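PDB 5EFZ: ethyl acetate hydrolase from Pseudomonas veronii, which hydrolyses ethyl acetate to ethanol and acetate, a step in the bacterial degradation of short-chain methyl ketones such as 2-butanone. Local coordinates for residues 78-86 with 345-353. Numbering follows the deposited sequence.
Sequences IYIGEGRAL and LDQLDAHLA
Asp349, on helix 342-356, meets Ala85 and Arg84 of the loop that follows helix 72-79, a worked example of a single carboxylate joining a loop to a helix. Asp349 OD2 takes the NE hydrogen of Arg84 on the syn lone pair, a salt bridge of 2.8 Å with the two flat groups turned 65° apart. Asp349 OD1 receives a weak bond from Ala85 N (3.2 Å) and a water that also joins Tyr79 O to Leu86 N. The CB of Ala85 presses against Leu352 CB at 3.5 Å, a tight fit. Bends at chi2 and chi3 (-75° and -61°) fold the Arg84 chain back, and its NH1 and NH2 both grip Ile78 O, at 2.8 and 2.9 Å. With an alanine here in place of Arg84, Asp349 would probably lose its charged mate and the Ile78 carbonyl both guanidinium donors. Beside this polar cluster, Leu345 CD2 reaches Tyr79 CE1 at 3.6 Å, and Leu348 CD2 touches the same ring carbon. In this alpha/beta-hydrolase fold Leu348 and Leu352 also pack on the central sheet, at Ile174 and Ala172. Arg84 thus links a carboxylate on one helix to a carbonyl near the end of another, with apolar contacts alongside.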
ATOM      1  N   ILE A  78     -19.034   5.364 -16.950  1.00 23.51           N
ATOM      2  CA  ILE A  78     -18.303   4.086 -16.935  1.00 24.08           C
ATOM      3  C   ILE A  78     -19.248   2.886 -17.059  1.00 22.78           C
ATOM      4  O   ILE A  78     -18.915   1.891 -17.714  1.00 25.15           O
ATOM      5  CB  ILE A  78     -17.452   3.975 -15.653  1.00 23.20           C
ATOM      6  CG1 ILE A  78     -16.449   5.137 -15.600  1.00 23.64           C
ATOM      7  CG2 ILE A  78     -16.714   2.616 -15.572  1.00 22.77           C
ATOM      8  CD1 ILE A  78     -15.886   5.372 -14.219  1.00 23.25           C
ATOM      9  N   TYR A  79     -20.444   2.994 -16.484  1.00 19.96           N
ATOM     10  CA  TYR A  79     -21.289   1.806 -16.268  1.00 18.81           C
ATOM     11  C   TYR A  79     -22.656   1.785 -16.953  1.00 20.34           C
ATOM     12  O   TYR A  79     -23.212   0.703 -17.200  1.00 20.81           O
ATOM     13  CB  TYR A  79     -21.506   1.614 -14.762  1.00 17.05           C
ATOM     14  CG  TYR A  79     -20.209   1.354 -14.034  1.00 16.80           C
ATOM     15  CD1 TYR A  79     -19.589   0.138 -14.129  1.00 17.87           C
ATOM     16  CD2 TYR A  79     -19.622   2.343 -13.234  1.00 18.56           C
ATOM     17  CE1 TYR A  79     -18.372  -0.117 -13.494  1.00 21.18           C
ATOM     18  CE2 TYR A  79     -18.413   2.100 -12.568  1.00 19.92           C
ATOM     19  CZ  TYR A  79     -17.794   0.871 -12.704  1.00 21.86           C
ATOM     20  OH  TYR A  79     -16.589   0.623 -12.072  1.00 21.56           O
ATOM     21  N   ILE A  80     -23.207   2.948 -17.272  1.00 20.25           N
ATOM     22  CA  ILE A  80     -24.594   2.989 -17.762  1.00 19.53           C
ATOM     23  C   ILE A  80     -24.680   3.131 -19.275  1.00 24.65           C
ATOM     24  O   ILE A  80     -23.981   3.956 -19.862  1.00 28.53           O
ATOM     25  CB  ILE A  80     -25.372   4.145 -17.081  1.00 25.59           C
ATOM     26  CG1 ILE A  80     -25.406   3.918 -15.569  1.00 24.60           C
ATOM     27  CG2 ILE A  80     -26.788   4.287 -17.709  1.00 21.63           C
ATOM     28  CD1 ILE A  80     -26.026   5.104 -14.771  1.00 25.70           C
ATOM     29  N   GLY A  81     -25.522   2.313 -19.923  1.00 21.52           N
ATOM     30  CA  GLY A  81     -25.702   2.448 -21.355  1.00 24.57           C
ATOM     31  C   GLY A  81     -26.484   1.305 -21.981  1.00 28.68           C
ATOM     32  O   GLY A  81     -26.626   0.219 -21.402  1.00 27.63           O
ATOM     33  N   GLU A  82     -26.980   1.528 -23.182  1.00 32.59           N
ATOM     34  CA  GLU A  82     -27.823   0.514 -23.796  1.00 39.75           C
ATOM     35  C   GLU A  82     -27.158  -0.864 -23.983  1.00 41.51           C
ATOM     36  O   GLU A  82     -27.806  -1.886 -23.797  1.00 46.56           O
ATOM     37  CB  GLU A  82     -28.374   1.034 -25.119  1.00 45.45           C
ATOM     38  CG  GLU A  82     -29.560   1.948 -24.860  1.00 48.71           C
ATOM     39  CD  GLU A  82     -30.419   2.214 -26.076  1.00 54.61           C
ATOM     40  OE1 GLU A  82     -30.086   1.748 -27.192  1.00 58.81           O
ATOM     41  OE2 GLU A  82     -31.447   2.895 -25.894  1.00 54.99           O
ATOM     42  N   GLY A  83     -25.880  -0.939 -24.285  1.00 41.75           N
ATOM     43  CA  GLY A  83     -25.331  -2.286 -24.425  1.00 44.11           C
ATOM     44  C   GLY A  83     -25.005  -2.988 -23.102  1.00 41.15           C
ATOM     45  O   GLY A  83     -24.484  -4.092 -23.080  1.00 42.99           O
ATOM     46  N   ARG A  84     -25.318  -2.352 -21.987  1.00 32.15           N
ATOM     47  CA  ARG A  84     -24.720  -2.755 -20.710  1.00 29.18           C
ATOM     48  C   ARG A  84     -25.731  -3.455 -19.792  1.00 28.91           C
ATOM     49  O   ARG A  84     -26.912  -3.496 -20.098  1.00 29.62           O
ATOM     50  CB  ARG A  84     -24.132  -1.528 -20.010  1.00 27.86           C
ATOM     51  CG  ARG A  84     -23.283  -0.615 -20.906  1.00 28.02           C
ATOM     52  CD  ARG A  84     -21.918  -1.215 -21.199  1.00 28.00           C
ATOM     53  NE  ARG A  84     -21.117  -1.425 -19.985  1.00 26.89           N
ATOM     54  CZ  ARG A  84     -20.373  -0.492 -19.389  1.00 27.50           C
ATOM     55  NH1 ARG A  84     -20.313   0.746 -19.879  1.00 27.33           N
ATOM     56  NH2 ARG A  84     -19.672  -0.797 -18.297  1.00 23.44           N
ATOM     57  N   ALA A  85     -25.273  -3.991 -18.662  1.00 27.61           N
ATOM     58  CA  ALA A  85     -26.206  -4.541 -17.672  1.00 26.83           C
ATOM     59  C   ALA A  85     -27.128  -3.434 -17.124  1.00 24.77           C
ATOM     60  O   ALA A  85     -28.359  -3.616 -17.030  1.00 26.64           O
ATOM     61  CB  ALA A  85     -25.442  -5.228 -16.521  1.00 24.66           C
ATOM     62  N   LEU A  86     -26.536  -2.299 -16.740  1.00 23.04           N
ATOM     63  CA  LEU A  86     -27.321  -1.138 -16.306  1.00 21.56           C
ATOM     64  C   LEU A  86     -27.813  -0.403 -17.548  1.00 23.26           C
ATOM     65  O   LEU A  86     -27.265   0.615 -17.958  1.00 22.14           O
ATOM     66  CB  LEU A  86     -26.498  -0.208 -15.426  1.00 21.83           C
ATOM     67  CG  LEU A  86     -25.855  -0.894 -14.210  1.00 22.87           C
ATOM     68  CD1 LEU A  86     -25.191   0.123 -13.315  1.00 21.00           C
ATOM     69  CD2 LEU A  86     -26.889  -1.715 -13.449  1.00 22.48           C
ATOM     70  N   LEU A 345     -14.779  -4.618 -16.929  1.00 19.31           N
ATOM     71  CA  LEU A 345     -16.149  -4.145 -17.233  1.00 19.35           C
ATOM     72  C   LEU A 345     -17.005  -5.228 -17.912  1.00 21.21           C
ATOM     73  O   LEU A 345     -18.199  -5.330 -17.632  1.00 18.61           O
ATOM     74  CB  LEU A 345     -16.116  -2.903 -18.130  1.00 17.83           C
ATOM     75  CG  LEU A 345     -15.506  -1.662 -17.413  1.00 19.37           C
ATOM     76  CD1 LEU A 345     -15.526  -0.462 -18.323  1.00 20.54           C
ATOM     77  CD2 LEU A 345     -16.229  -1.321 -16.110  1.00 21.78           C
ATOM     78  N   ASP A 346     -16.393  -6.007 -18.811  1.00 19.82           N
ATOM     79  CA  ASP A 346     -17.120  -7.065 -19.497  1.00 23.43           C
ATOM     80  C   ASP A 346     -17.532  -8.145 -18.487  1.00 22.15           C
ATOM     81  O   ASP A 346     -18.680  -8.600 -18.503  1.00 20.62           O
ATOM     82  CB  ASP A 346     -16.270  -7.639 -20.629  1.00 29.27           C
ATOM     83  CG  ASP A 346     -17.020  -8.635 -21.473  1.00 40.79           C
ATOM     84  OD1 ASP A 346     -17.859  -8.208 -22.291  1.00 45.36           O
ATOM     85  OD2 ASP A 346     -16.755  -9.853 -21.326  1.00 44.60           O
ATOM     86  N   GLN A 347     -16.621  -8.524 -17.582  1.00 19.09           N
ATOM     87  CA  GLN A 347     -16.992  -9.500 -16.548  1.00 20.91           C
ATOM     88  C   GLN A 347     -18.123  -8.984 -15.682  1.00 21.25           C
ATOM     89  O   GLN A 347     -19.075  -9.712 -15.336  1.00 20.27           O
ATOM     90  CB  GLN A 347     -15.806  -9.827 -15.644  1.00 21.62           C
ATOM     91  CG  GLN A 347     -14.562 -10.318 -16.309  1.00 26.89           C
ATOM     92  CD  GLN A 347     -13.413 -10.305 -15.295  1.00 28.01           C
ATOM     93  OE1 GLN A 347     -13.585 -10.738 -14.139  1.00 27.91           O
ATOM     94  NE2 GLN A 347     -12.266  -9.773 -15.706  1.00 24.47           N
ATOM     95  N   LEU A 348     -18.017  -7.718 -15.296  1.00 19.65           N
ATOM     96  CA  LEU A 348     -19.020  -7.145 -14.417  1.00 19.33           C
ATOM     97  C   LEU A 348     -20.398  -7.149 -15.061  1.00 21.32           C
ATOM     98  O   LEU A 348     -21.401  -7.443 -14.390  1.00 20.50           O
ATOM     99  CB  LEU A 348     -18.638  -5.706 -14.040  1.00 19.06           C
ATOM    100  CG  LEU A 348     -19.640  -5.008 -13.114  1.00 20.46           C
ATOM    101  CD1 LEU A 348     -19.779  -5.775 -11.801  1.00 18.88           C
ATOM    102  CD2 LEU A 348     -19.171  -3.588 -12.828  1.00 18.48           C
ATOM    103  N   ASP A 349     -20.456  -6.799 -16.354  1.00 18.43           N
ATOM    104  CA  ASP A 349     -21.748  -6.757 -17.048  1.00 20.85           C
ATOM    105  C   ASP A 349     -22.387  -8.137 -17.044  1.00 22.63           C
ATOM    106  O   ASP A 349     -23.631  -8.267 -16.901  1.00 20.60           O
ATOM    107  CB  ASP A 349     -21.598  -6.250 -18.497  1.00 23.38           C
ATOM    108  CG  ASP A 349     -21.667  -4.718 -18.598  1.00 30.91           C
ATOM    109  OD1 ASP A 349     -22.191  -4.070 -17.657  1.00 31.02           O
ATOM    110  OD2 ASP A 349     -21.199  -4.158 -19.616  1.00 35.36           O
ATOM    111  N   ALA A 350     -21.544  -9.155 -17.227  1.00 20.59           N
ATOM    112  CA  ALA A 350     -22.028 -10.540 -17.297  1.00 24.19           C
ATOM    113  C   ALA A 350     -22.594 -10.969 -15.935  1.00 22.16           C
ATOM    114  O   ALA A 350     -23.684 -11.561 -15.863  1.00 21.94           O
ATOM    115  CB  ALA A 350     -20.913 -11.484 -17.757  1.00 24.38           C
ATOM    116  N   HIS A 351     -21.875 -10.658 -14.855  1.00 19.77           N
ATOM    117  CA  HIS A 351     -22.361 -10.995 -13.511  1.00 20.43           C
ATOM    118  C   HIS A 351     -23.652 -10.216 -13.195  1.00 20.57           C
ATOM    119  O   HIS A 351     -24.631 -10.772 -12.690  1.00 20.93           O
ATOM    120  CB  HIS A 351     -21.313 -10.688 -12.426  1.00 17.80           C
ATOM    121  CG  HIS A 351     -20.113 -11.574 -12.461  1.00 19.84           C
ATOM    122  ND1 HIS A 351     -20.189 -12.957 -12.461  1.00 23.63           N
ATOM    123  CD2 HIS A 351     -18.787 -11.290 -12.485  1.00 21.18           C
ATOM    124  CE1 HIS A 351     -18.977 -13.469 -12.484  1.00 25.38           C
ATOM    125  NE2 HIS A 351     -18.101 -12.470 -12.496  1.00 22.19           N
ATOM    126  N   LEU A 352     -23.648  -8.923 -13.477  1.00 17.82           N
ATOM    127  CA  LEU A 352     -24.833  -8.113 -13.180  1.00 19.90           C
ATOM    128  C   LEU A 352     -26.063  -8.552 -13.985  1.00 21.78           C
ATOM    129  O   LEU A 352     -27.186  -8.514 -13.476  1.00 23.70           O
ATOM    130  CB  LEU A 352     -24.568  -6.642 -13.450  1.00 19.43           C
ATOM    131  CG  LEU A 352     -23.638  -5.908 -12.470  1.00 17.93           C
ATOM    132  CD1 LEU A 352     -23.538  -4.437 -12.897  1.00 18.77           C
ATOM    133  CD2 LEU A 352     -24.086  -6.048 -11.010  1.00 19.10           C
ATOM    134  N   ALA A 353     -25.864  -8.947 -15.239  1.00 22.40           N
ATOM    135  CA  ALA A 353     -26.990  -9.396 -16.049  1.00 23.51           C
ATOM    136  C   ALA A 353     -27.548 -10.697 -15.454  1.00 23.63           C
ATOM    137  O   ALA A 353     -28.764 -10.924 -15.428  1.00 21.98           O
ATOM    138  CB  ALA A 353     -26.562  -9.585 -17.520  1.00 21.13           C
TER
HETATM  139  O   HOH W   1     -23.609  -1.954 -16.567  1.00 22.32           O
HETATM  140  O   HOH W   2     -19.755  -3.158 -16.599  1.00 23.36           O